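Local structure of domain of Unknown Function with a Cystatin-Like Fold (Nostoc punctiforme, 2RGQ) at residues A76-N81 with A85-Y90; Q110-N115 with Y119-Q124. The protein is of unknown function but has a cystatin-like fold and a SnoaL-like sequence, consistent with membership of the NTF2 group of small alpha+beta proteins. All blocks are in the same frame, centred on the assembly; numbering follows the deposited sequence.

In the fold
Both contacts are antiparallel hairpin pairings in one curved sheet, and they are neighbours in it: strand 84-95 of contact 1 lies beside strand 101-114 of contact 2, with Ala85 O and Val111 N 2.9 Å apart, a probable hydrogen bond. Their centres are about 11 Å apart. Each is partly buried, with its apolar residues (Ile78, Met87; Val111, Leu120) packed against helix 6-25. Their other features differ. Contact 1 carries a polar cluster of Gln79, Thr86 and Glu88, on a hairpin that a second subunit touches; contact 2 breaks its register with a bulge and covers an arginine side chain with isoleucine, and no other chain of the assembly reaches it.

Contact 1: residues A76-N81 with A85-Y90; sequences AIIQGN and ATMESY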
loop_
_atom_site.group_PDB
_atom_site.type_symbol
_atom_site.label_atom_id
_atom_site.label_comp_id
_atom_site.label_asym_id
_atom_site.label_seq_id
_atom_site.Cartn_x
_atom_site.Cartn_y
_atom_site.Cartn_z
ATOM N N ALA B 76 1.269 0.574 7.061
ATOM C CA ALA B 76 2.331 0.232 8.012
ATOM C C ALA B 76 2.606 1.381 8.989
ATOM O O ALA B 76 2.754 2.561 8.607
ATOM C CB ALA B 76 3.616 -0.152 7.309
ATOM N N ILE B 77 2.671 1.019 10.262
ATOM C CA ILE B 77 3.085 1.934 11.316
ATOM C C ILE B 77 4.165 1.154 12.070
ATOM O O ILE B 77 3.920 0.046 12.564
ATOM C CB ILE B 77 1.980 2.331 12.256
ATOM C CG1 ILE B 77 0.804 2.976 11.469
ATOM C CG2 ILE B 77 2.552 3.267 13.379
ATOM C CD1 ILE B 77 -0.349 3.359 12.374
ATOM N N ILE B 78 5.328 1.774 12.164
ATOM C CA ILE B 78 6.501 1.156 12.768
ATOM C C ILE B 78 7.034 1.992 13.907
ATOM O O ILE B 78 7.214 3.201 13.758
ATOM C CB ILE B 78 7.630 0.927 11.701
ATOM C CG1 ILE B 78 7.152 -0.002 10.570
ATOM C CG2 ILE B 78 8.941 0.402 12.384
ATOM C CD1 ILE B 78 8.093 0.047 9.340
ATOM N N GLN B 79 7.306 1.346 15.038
ATOM C CA GLN B 79 7.949 2.041 16.178
ATOM C C GLN B 79 9.038 1.168 16.792
ATOM O O GLN B 79 8.956 -0.043 16.787
ATOM C CB GLN B 79 6.964 2.545 17.233
ATOM C CG GLN B 79 5.980 1.571 17.829
ATOM C CD GLN B 79 4.820 1.172 16.882
ATOM O OE1 GLN B 79 4.183 2.018 16.209
ATOM N NE2 GLN B 79 4.521 -0.109 16.868
ATOM N N GLY B 80 10.084 1.805 17.279
ATOM C CA GLY B 80 11.193 1.085 17.853
ATOM C C GLY B 80 12.465 1.890 17.785
ATOM O O GLY B 80 12.436 3.120 17.771
ATOM N N ASN B 81 13.593 1.175 17.773
ATOM C CA ASN B 81 14.899 1.782 17.734
ATOM C C ASN B 81 15.721 1.083 16.642
ATOM O O ASN B 81 15.149 0.323 15.811
ATOM C CB ASN B 81 15.527 1.749 19.147
ATOM C CG ASN B 81 15.911 0.348 19.597
ATOM O OD1 ASN B 81 15.772 -0.605 18.855
ATOM N ND2 ASN B 81 16.444 0.231 20.834
ATOM N N ALA B 85 11.965 -3.443 16.882
ATOM C CA ALA B 85 10.821 -2.623 16.502
ATOM C C ALA B 85 9.575 -3.486 16.386
ATOM O O ALA B 85 9.629 -4.730 16.459
ATOM C CB ALA B 85 11.102 -1.848 15.192
ATOM N N THR B 86 8.444 -2.791 16.301
ATOM C CA THR B 86 7.154 -3.402 16.124
ATOM C C THR B 86 6.495 -2.703 14.957
ATOM O O THR B 86 6.708 -1.504 14.760
ATOM C CB THR B 86 6.274 -3.318 17.400
ATOM O OG1 THR B 86 6.062 -1.941 17.733
ATOM C CG2 THR B 86 6.939 -4.009 18.551
HETATM N N MSE B 87 5.819 -3.474 14.120
HETATM C CA MSE B 87 5.065 -2.966 12.995
HETATM C C MSE B 87 3.629 -3.418 13.118
HETATM O O MSE B 87 3.403 -4.571 13.496
HETATM C CB MSE B 87 5.649 -3.490 11.669
HETATM C CG MSE B 87 4.909 -2.945 10.461
HETATM SE SE MSE B 87 5.790 -3.309 8.791
HETATM C CE MSE B 87 5.937 -5.176 8.795
ATOM N N GLU B 88 2.666 -2.531 12.803
ATOM C CA GLU B 88 1.247 -2.884 12.699
ATOM C C GLU B 88 0.875 -2.578 11.260
ATOM O O GLU B 88 1.343 -1.596 10.693
ATOM C CB GLU B 88 0.358 -2.118 13.682
ATOM C CG GLU B 88 0.803 -2.229 15.110
ATOM C CD GLU B 88 1.913 -1.237 15.480
ATOM O OE1 GLU B 88 1.774 -0.016 15.240
ATOM O OE2 GLU B 88 2.953 -1.676 16.037
ATOM N N SER B 89 0.025 -3.385 10.654
ATOM C CA SER B 89 -0.322 -3.181 9.270
ATOM C C SER B 89 -1.602 -3.939 8.965
ATOM O O SER B 89 -2.096 -4.684 9.813
ATOM C CB SER B 89 0.795 -3.673 8.363
ATOM O OG SER B 89 0.928 -5.098 8.366
ATOM N N TYR B 90 -2.100 -3.737 7.749
ATOM C CA TYR B 90 -3.222 -4.480 7.266
ATOM C C TYR B 90 -2.800 -5.439 6.199
ATOM O O TYR B 90 -1.884 -5.153 5.472
ATOM C CB TYR B 90 -4.256 -3.560 6.634
ATOM C CG TYR B 90 -5.104 -2.755 7.584
ATOM C CD1 TYR B 90 -5.113 -2.980 8.962
ATOM C CD2 TYR B 90 -5.986 -1.824 7.066
ATOM C CE1 TYR B 90 -5.982 -2.297 9.786
ATOM C CE2 TYR B 90 -6.863 -1.143 7.887
ATOM C CZ TYR B 90 -6.837 -1.367 9.242
ATOM O OH TYR B 90 -7.676 -0.705 10.080
HETATM O O HOH W 1 8.099 -1.192 19.726
#
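Gln79 reaches across to Thr86 and Glu88 with the far end of its side chain. CB leaves the strand on the face shared with Ile77, Thr86 and Glu88, and CG lies between the backbone N and the carbonyl carbon (chi1 53°). A second bend, at chi2 (-74°), folds the chain over the neighbouring strand. CG and then CD each come to 3.5 Å from Thr86 OG1. At the tip NE2 donates to Thr86 OG1 at 2.5 Å, with the hydroxyl close to the amide plane. The other partner of Gln79 NE2 is Glu88 OE2, at 2.4 Å, whose carboxylate is nearly coplanar with the amide; both bonds are shorter than usual, and their modelled lengths are doubtful. Gln79 OE1 sits 3.3 Å from Glu88 OE1, a pair of acceptors without a bond. A water bridges Thr86 OG1 and Gln79 O.

The backbone beneath is a regular beta hairpin at the edge of the chain's cystatin-like sheet. Ile77 pairs with Glu88 and Gln79 with Thr86 through two bonds each, Thr86 N to Gln79 O measuring 2.8 Å. Beyond them Gly80 faces Ala85 in a non-hydrogen-bonded pair, where a side chain on Gly80 would run into Ala85 CA.

On the other face Ile78 CG1 rests on CG of Met87, a selenomethionine, at 3.7 Å, and Ala76 CB touches its SE at 4.1 Å. Ile12, Met13 and Ala16 of helix 6-25 cover this apolar row. Along strand 69-80 Ile78 N donates to Glu14 of a second subunit, whose Arg18 packs on Ile77.

Contact 2: residues Q110-N115 with Y119-Q124; sequences QVRKIN and YLILRQ
Gln110 O takes two backbone donors from the facing strand, Ile121 N at 2.8 Å and Leu122 N at 3.2 Å. Two residues thus stand opposite one, which is a classic beta bulge, and the chain turns a corner at Ile121. Gln110 N returns a bond to Leu122 O. Past the bulge Arg112 and Tyr119 form a regular hydrogen-bonded antiparallel pair, Arg112 N to Tyr119 O being 3.0 Å.

At the bulge Ile121 is turned toward the facing strand, and its CG1 presses on Arg112 CB at 3.5 Å. Ile121 CD1 lies over one face of the guanidinium, offset toward the rim, 3.6 Å from Arg112 NH1. The arginine chain runs extended to CD, and a bend at chi3 (-60°) turns the guanidinium across Ile121. An alanine in place of Arg112 keeps the CB contact but lacks the guanidinium, which is likely to leave Ile121 CD1 without its flat cover. Ile114 CD1 meets Ile121 CD1 too, while Ile114 CB sits 3.9 Å from Tyr119 CD2, the two side chains roughly perpendicular. On the reverse face Val111 CG1 touches Leu120 CD2.

The Tyr119 ring meets Ile114 O edge-on, with CE2 of Tyr119 3.5 Å from that oxygen, and a water that donates to Ile114 O also bonds Tyr119 OH.

This hairpin of strands 101-114 and 117-127 packs Val111 and Leu120 against Ile12, Leu15 and Phe19 of helix 6-25. Val111 pairs with Ala85 of strand 84-95, and Ala36 of strand 35-36 touches Ile114, Tyr119 and Ile121.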
loop_
_atom_site.group_PDB
_atom_site.type_symbol
_atom_site.label_atom_id
_atom_site.label_comp_id
_atom_site.label_asym_id
_atom_site.label_seq_id
_atom_site.Cartn_x
_atom_site.Cartn_y
_atom_site.Cartn_z
ATOM N N GLN B 110 6.818 -8.233 15.421
ATOM C CA GLN B 110 7.953 -7.844 16.252
ATOM C C GLN B 110 9.137 -8.188 15.355
ATOM O O GLN B 110 9.226 -9.347 14.849
ATOM C CB GLN B 110 8.033 -8.652 17.530
ATOM C CG GLN B 110 6.857 -8.490 18.462
ATOM C CD GLN B 110 6.963 -9.387 19.672
ATOM O OE1 GLN B 110 7.933 -10.140 19.826
ATOM N NE2 GLN B 110 5.959 -9.319 20.550
ATOM N N VAL B 111 10.036 -7.227 15.141
ATOM C CA VAL B 111 11.163 -7.404 14.254
ATOM C C VAL B 111 12.457 -7.080 15.016
ATOM O O VAL B 111 12.418 -6.402 16.037
ATOM C CB VAL B 111 11.090 -6.569 12.985
ATOM C CG1 VAL B 111 9.861 -7.030 12.094
ATOM C CG2 VAL B 111 11.113 -5.045 13.320
ATOM N N ARG B 112 13.548 -7.648 14.545
ATOM C CA ARG B 112 14.853 -7.471 15.186
ATOM C C ARG B 112 15.956 -7.413 14.158
ATOM O O ARG B 112 15.913 -8.127 13.138
ATOM C CB ARG B 112 15.097 -8.612 16.150
ATOM C CG ARG B 112 16.372 -8.519 17.023
ATOM C CD ARG B 112 16.465 -9.717 17.942
ATOM N NE ARG B 112 15.295 -9.799 18.835
ATOM C CZ ARG B 112 14.846 -10.899 19.442
ATOM N NH1 ARG B 112 15.457 -12.028 19.317
ATOM N NH2 ARG B 112 13.802 -10.858 20.224
ATOM N N LYS B 113 16.944 -6.565 14.440
ATOM C CA LYS B 113 18.136 -6.462 13.591
ATOM C C LYS B 113 19.144 -7.447 14.172
ATOM O O LYS B 113 19.559 -7.306 15.315
ATOM C CB LYS B 113 18.667 -5.060 13.580
ATOM C CG LYS B 113 19.869 -4.861 12.718
ATOM C CD LYS B 113 20.297 -3.421 12.650
ATOM C CE LYS B 113 19.392 -2.599 11.762
ATOM N NZ LYS B 113 19.623 -1.114 12.007
ATOM N N ILE B 114 19.507 -8.447 13.365
ATOM C CA ILE B 114 20.461 -9.492 13.713
ATOM C C ILE B 114 21.572 -9.521 12.641
ATOM O O ILE B 114 21.300 -9.628 11.456
ATOM C CB ILE B 114 19.774 -10.891 13.838
ATOM C CG1 ILE B 114 18.480 -10.785 14.663
ATOM C CG2 ILE B 114 20.757 -11.914 14.421
ATOM C CD1 ILE B 114 17.687 -12.103 14.841
ATOM N N ASN B 115 22.828 -9.388 13.087
ATOM C CA ASN B 115 23.973 -9.321 12.185
ATOM C C ASN B 115 23.745 -8.313 11.046
ATOM O O ASN B 115 24.060 -8.576 9.875
ATOM C CB ASN B 115 24.334 -10.689 11.636
ATOM C CG ASN B 115 24.497 -11.745 12.715
ATOM O OD1 ASN B 115 25.012 -11.512 13.807
ATOM N ND2 ASN B 115 24.074 -12.924 12.388
ATOM N N TYR B 119 14.815 -8.945 10.618
ATOM C CA TYR B 119 14.086 -10.196 10.539
ATOM C C TYR B 119 12.815 -10.198 11.359
ATOM O O TYR B 119 12.720 -9.501 12.367
ATOM C CB TYR B 119 14.921 -11.333 11.145
ATOM C CG TYR B 119 16.158 -11.635 10.399
ATOM C CD1 TYR B 119 16.141 -12.496 9.296
ATOM C CD2 TYR B 119 17.351 -11.040 10.752
ATOM C CE1 TYR B 119 17.305 -12.764 8.589
ATOM C CE2 TYR B 119 18.525 -11.290 10.044
ATOM C CZ TYR B 119 18.503 -12.159 8.982
ATOM O OH TYR B 119 19.676 -12.353 8.294
ATOM N N LEU B 120 11.825 -10.961 10.910
ATOM C CA LEU B 120 10.636 -11.222 11.696
ATOM C C LEU B 120 10.940 -12.128 12.910
ATOM O O LEU B 120 11.454 -13.267 12.755
ATOM C CB LEU B 120 9.575 -11.919 10.816
ATOM C CG LEU B 120 8.917 -11.095 9.700
ATOM C CD1 LEU B 120 8.107 -12.026 8.793
ATOM C CD2 LEU B 120 8.018 -10.005 10.265
ATOM N N ILE B 121 10.641 -11.639 14.116
ATOM C CA ILE B 121 10.709 -12.465 15.334
ATOM C C ILE B 121 9.351 -13.111 15.603
ATOM O O ILE B 121 9.254 -14.285 15.994
ATOM C CB ILE B 121 11.110 -11.636 16.587
ATOM C CG1 ILE B 121 12.517 -11.025 16.381
ATOM C CG2 ILE B 121 10.977 -12.494 17.895
ATOM C CD1 ILE B 121 13.648 -12.052 16.148
ATOM N N LEU B 122 8.297 -12.312 15.476
ATOM C CA LEU B 122 6.964 -12.798 15.680
ATOM C C LEU B 122 6.003 -12.046 14.834
ATOM O O LEU B 122 5.863 -10.834 14.975
ATOM C CB LEU B 122 6.525 -12.657 17.140
ATOM C CG LEU B 122 5.083 -13.065 17.462
ATOM C CD1 LEU B 122 4.809 -14.514 17.078
ATOM C CD2 LEU B 122 4.852 -12.880 18.925
ATOM N N ARG B 123 5.320 -12.763 13.954
ATOM C CA ARG B 123 4.240 -12.190 13.156
ATOM C C ARG B 123 2.941 -12.815 13.636
ATOM O O ARG B 123 2.802 -14.048 13.631
ATOM C CB ARG B 123 4.484 -12.408 11.660
ATOM C CG ARG B 123 3.228 -12.134 10.841
ATOM C CD ARG B 123 3.479 -12.079 9.378
ATOM N NE ARG B 123 3.849 -10.710 9.030
ATOM C CZ ARG B 123 3.532 -10.105 7.892
ATOM N NH1 ARG B 123 2.887 -10.712 6.909
ATOM N NH2 ARG B 123 3.873 -8.844 7.733
ATOM N N GLN B 124 2.003 -11.958 14.069
ATOM C CA GLN B 124 0.676 -12.353 14.541
ATOM C C GLN B 124 -0.357 -11.793 13.583
ATOM O O GLN B 124 -0.430 -10.570 13.389
ATOM C CB GLN B 124 0.414 -11.840 15.951
ATOM C CG GLN B 124 1.235 -12.611 16.991
ATOM C CD GLN B 124 1.109 -12.030 18.365
ATOM O OE1 GLN B 124 1.425 -10.872 18.546
ATOM N NE2 GLN B 124 0.755 -12.838 19.346
HETATM O O HOH W 2 21.886 -11.545 9.266
#